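Local atomic coordinates of berberine bridge enzyme-like 28 (Arabidopsis thaliana, PDB entry 5D79), a protein that uses flavin-adenine dinucleotide as cofactor in an oxidoreductase reaction and takes part in the plant's adaptation to salt stress. Residues 103-108 with 118-123. Sequence-based numbering, arbitrary orientation.
Sequences HVRTRS and YIAYNK. With FAD (flavin-adenine dinucleotide), chain E.
Lys-123 lays its CE over one face of the His-103 imidazole, 3.7 Å from the ring centroid, a CH-pi contact in which the extended lysine chain crosses the histidine side chain at about a right angle. With CG of His-103 anti to the backbone N (chi1 180°), the ring swings out to the loop, and CB of Ala-120 meets its edge, 3.8 Å from CD2. In the ring plane, NE2 accepts a weak hydrogen bond from Arg-105 NH2 (3.3 Å). Replacing His-103 by an alanine would probably leave the Lys-123 chain without the ring face it lies on and take from Arg-105 NH2 a weak acceptor, though the guanidinium's bonds to Glu-523 and Leu-116 would remain.

A bend at chi2 (-63°) folds the Arg-105 chain back beside the histidine, where Ala-120 CB sits over one guanidinium face, 3.5 Å from NH2. NH1 lies 2.7 Å from Ile-119 O, but the angle is too poor for a hydrogen bond, and its partner is Leu-116 O; NH2 is held by a salt bridge to Glu-523. Farther along, Arg-107 NH1 approaches Tyr-118 CB at 3.5 Å, its guanidinium plane 49° from the tyrosine ring, while Asp-129 and Leu-61 O take its polar end.

The FAD lies at the end of the strand: Ser-108 OG is 2.6 Å from the adenine N7A to which it hydrogen-bonds, Ser-108 N bonds the phosphate oxygen O2A, and Thr-106 O receives the ribose hydroxyl O2B. Residues 118-123 pack against an outermost strand of the four-stranded mixed sheet in the FAD-binding PCMH-type domain, part of the connection that carries the chain from strand 103-107 to its parallel neighbour 125-129, whose Phe-125 touches both His-103 and Ala-120.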
# COMPACT_ATOMS: atom_id res chain seq x y z
N HIS A 103 20.83 6.71 12.53
CA HIS A 103 19.96 6.03 11.59
C HIS A 103 18.54 6.58 11.72
O HIS A 103 18.11 6.85 12.84
CB HIS A 103 20.01 4.54 11.87
CG HIS A 103 19.15 3.72 10.97
ND1 HIS A 103 19.13 3.89 9.60
CD2 HIS A 103 18.30 2.70 11.24
CE1 HIS A 103 18.28 3.02 9.07
NE2 HIS A 103 17.76 2.29 10.04
N VAL A 104 17.83 6.78 10.62
CA VAL A 104 16.45 7.27 10.71
C VAL A 104 15.46 6.38 9.98
O VAL A 104 15.84 5.58 9.13
CB VAL A 104 16.29 8.70 10.16
CG1 VAL A 104 17.29 9.63 10.81
CG2 VAL A 104 16.43 8.70 8.65
N ARG A 105 14.19 6.54 10.32
CA ARG A 105 13.09 5.94 9.58
C ARG A 105 12.05 7.01 9.30
O ARG A 105 11.82 7.86 10.15
CB ARG A 105 12.47 4.78 10.36
CG ARG A 105 13.37 3.57 10.50
CD ARG A 105 13.70 2.95 9.15
NE ARG A 105 14.75 1.95 9.27
CZ ARG A 105 14.54 0.65 9.40
NH1 ARG A 105 13.31 0.16 9.42
NH2 ARG A 105 15.57 -0.18 9.51
N THR A 106 11.44 6.97 8.13
CA THR A 106 10.46 7.99 7.75
C THR A 106 9.03 7.47 7.79
O THR A 106 8.69 6.49 7.11
CB THR A 106 10.74 8.54 6.35
OG1 THR A 106 11.98 9.22 6.35
CG2 THR A 106 9.64 9.50 5.93
N ARG A 107 8.17 8.13 8.56
CA ARG A 107 6.78 7.71 8.65
C ARG A 107 5.83 8.75 8.07
O ARG A 107 5.93 9.94 8.38
CB ARG A 107 6.39 7.42 10.10
CG ARG A 107 4.98 6.88 10.23
CD ARG A 107 4.73 6.22 11.56
NE ARG A 107 4.66 7.18 12.65
CZ ARG A 107 4.53 6.85 13.93
NH1 ARG A 107 4.45 5.57 14.28
NH2 ARG A 107 4.46 7.80 14.85
N SER A 108 4.91 8.31 7.20
CA SER A 108 3.81 9.16 6.75
C SER A 108 2.56 8.90 7.59
O SER A 108 2.24 9.69 8.46
CB SER A 108 3.51 8.94 5.27
OG SER A 108 4.60 9.33 4.47
N TYR A 118 8.54 2.95 11.69
CA TYR A 118 8.74 3.38 13.07
C TYR A 118 9.47 2.30 13.86
O TYR A 118 9.60 2.41 15.07
CB TYR A 118 7.40 3.72 13.74
CG TYR A 118 6.38 2.61 13.65
CD1 TYR A 118 5.56 2.49 12.54
CD2 TYR A 118 6.24 1.68 14.67
CE1 TYR A 118 4.63 1.48 12.44
CE2 TYR A 118 5.31 0.65 14.58
CZ TYR A 118 4.51 0.56 13.46
OH TYR A 118 3.58 -0.45 13.35
N ILE A 119 9.96 1.27 13.18
CA ILE A 119 10.83 0.27 13.79
C ILE A 119 12.08 0.03 12.97
O ILE A 119 12.01 -0.22 11.77
CB ILE A 119 10.14 -1.10 13.95
CG1 ILE A 119 8.77 -0.98 14.59
CG2 ILE A 119 11.05 -2.06 14.73
CD1 ILE A 119 8.03 -2.30 14.63
N ALA A 120 13.23 0.10 13.63
CA ALA A 120 14.48 -0.40 13.08
C ALA A 120 15.00 -1.48 14.00
O ALA A 120 14.91 -1.35 15.23
CB ALA A 120 15.51 0.72 12.92
N TYR A 121 15.54 -2.56 13.44
CA TYR A 121 16.02 -3.66 14.27
C TYR A 121 17.54 -3.66 14.43
O TYR A 121 18.27 -3.35 13.50
CB TYR A 121 15.54 -4.99 13.69
CG TYR A 121 14.04 -5.18 13.81
CD1 TYR A 121 13.45 -5.51 15.02
CD2 TYR A 121 13.21 -5.04 12.70
CE1 TYR A 121 12.09 -5.69 15.14
CE2 TYR A 121 11.84 -5.22 12.81
CZ TYR A 121 11.29 -5.54 14.03
OH TYR A 121 9.92 -5.72 14.16
N ASN A 122 17.99 -3.98 15.64
CA ASN A 122 19.42 -4.19 15.95
C ASN A 122 20.33 -2.97 15.83
O ASN A 122 21.56 -3.10 15.88
CB ASN A 122 19.98 -5.32 15.08
CG ASN A 122 19.79 -6.69 15.71
OD1 ASN A 122 18.82 -7.39 15.43
ND2 ASN A 122 20.72 -7.08 16.58
N LYS A 123 19.75 -1.78 15.68
CA LYS A 123 20.52 -0.53 15.71
C LYS A 123 19.62 0.66 16.04
O LYS A 123 18.56 0.83 15.44
CB LYS A 123 21.25 -0.30 14.38
CG LYS A 123 20.38 -0.31 13.11
CD LYS A 123 21.25 -0.17 11.86
CE LYS A 123 20.43 -0.04 10.58
NZ LYS A 123 21.28 0.24 9.37
PA FAD E . 4.24 4.15 6.36
O1A FAD E . 4.48 3.09 7.41
O2A FAD E . 4.24 5.55 6.94
O5B FAD E . 5.33 4.00 5.18
C5B FAD E . 5.63 2.73 4.61
C4B FAD E . 7.01 2.68 3.95
O4B FAD E . 7.17 3.82 3.12
C3B FAD E . 8.12 2.71 4.98
O3B FAD E . 9.22 1.92 4.58
C2B FAD E . 8.50 4.18 5.03
O2B FAD E . 9.84 4.39 5.42
C1B FAD E . 8.19 4.66 3.62
N9A FAD E . 7.78 6.08 3.52
C8A FAD E . 6.65 6.69 4.01
N7A FAD E . 6.69 8.01 3.67
C5A FAD E . 7.83 8.25 2.98
C6A FAD E . 8.38 9.39 2.40
N6A FAD E . 7.65 10.49 2.25
N1A FAD E . 9.59 9.31 1.74
C2A FAD E . 10.25 8.10 1.64
N3A FAD E . 9.70 6.97 2.22
C4A FAD E . 8.52 7.04 2.88
N1 FAD E . -1.99 -0.89 -0.51
C2 FAD E . -2.57 -0.99 -1.77
O2 FAD E . -1.98 -0.57 -2.77
N3 FAD E . -3.83 -1.56 -1.89
C4 FAD E . -4.52 -2.03 -0.78
O4 FAD E . -5.68 -2.42 -0.91
C4X FAD E . -3.94 -1.91 0.48
N5 FAD E . -4.64 -2.24 1.63
C5X FAD E . -4.17 -1.82 2.86
C6 FAD E . -4.97 -1.91 4.01
C7 FAD E . -4.48 -1.49 5.25
C7M FAD E . -5.33 -1.61 6.47
C8 FAD E . -3.20 -0.93 5.34
C8M FAD E . -2.64 -0.50 6.66
C9 FAD E . -2.41 -0.84 4.20
C9A FAD E . -2.87 -1.33 2.98
N10 FAD E . -2.07 -1.28 1.84
C10 FAD E . -2.68 -1.30 0.60
C1' FAD E . -0.59 -1.12 1.96
C2' FAD E . -0.13 0.33 1.96
O2' FAD E . -0.39 0.90 0.69
C3' FAD E . 1.36 0.35 2.29
O3' FAD E . 1.52 -0.11 3.61
C4' FAD E . 1.94 1.73 2.22
O4' FAD E . 3.33 1.65 2.00
C5' FAD E . 1.76 2.43 3.55
O5' FAD E . 1.98 3.81 3.38
P FAD E . 1.93 4.73 4.69
O1P FAD E . 2.48 6.10 4.37
O2P FAD E . 0.53 4.82 5.23
O3P FAD E . 2.82 3.82 5.68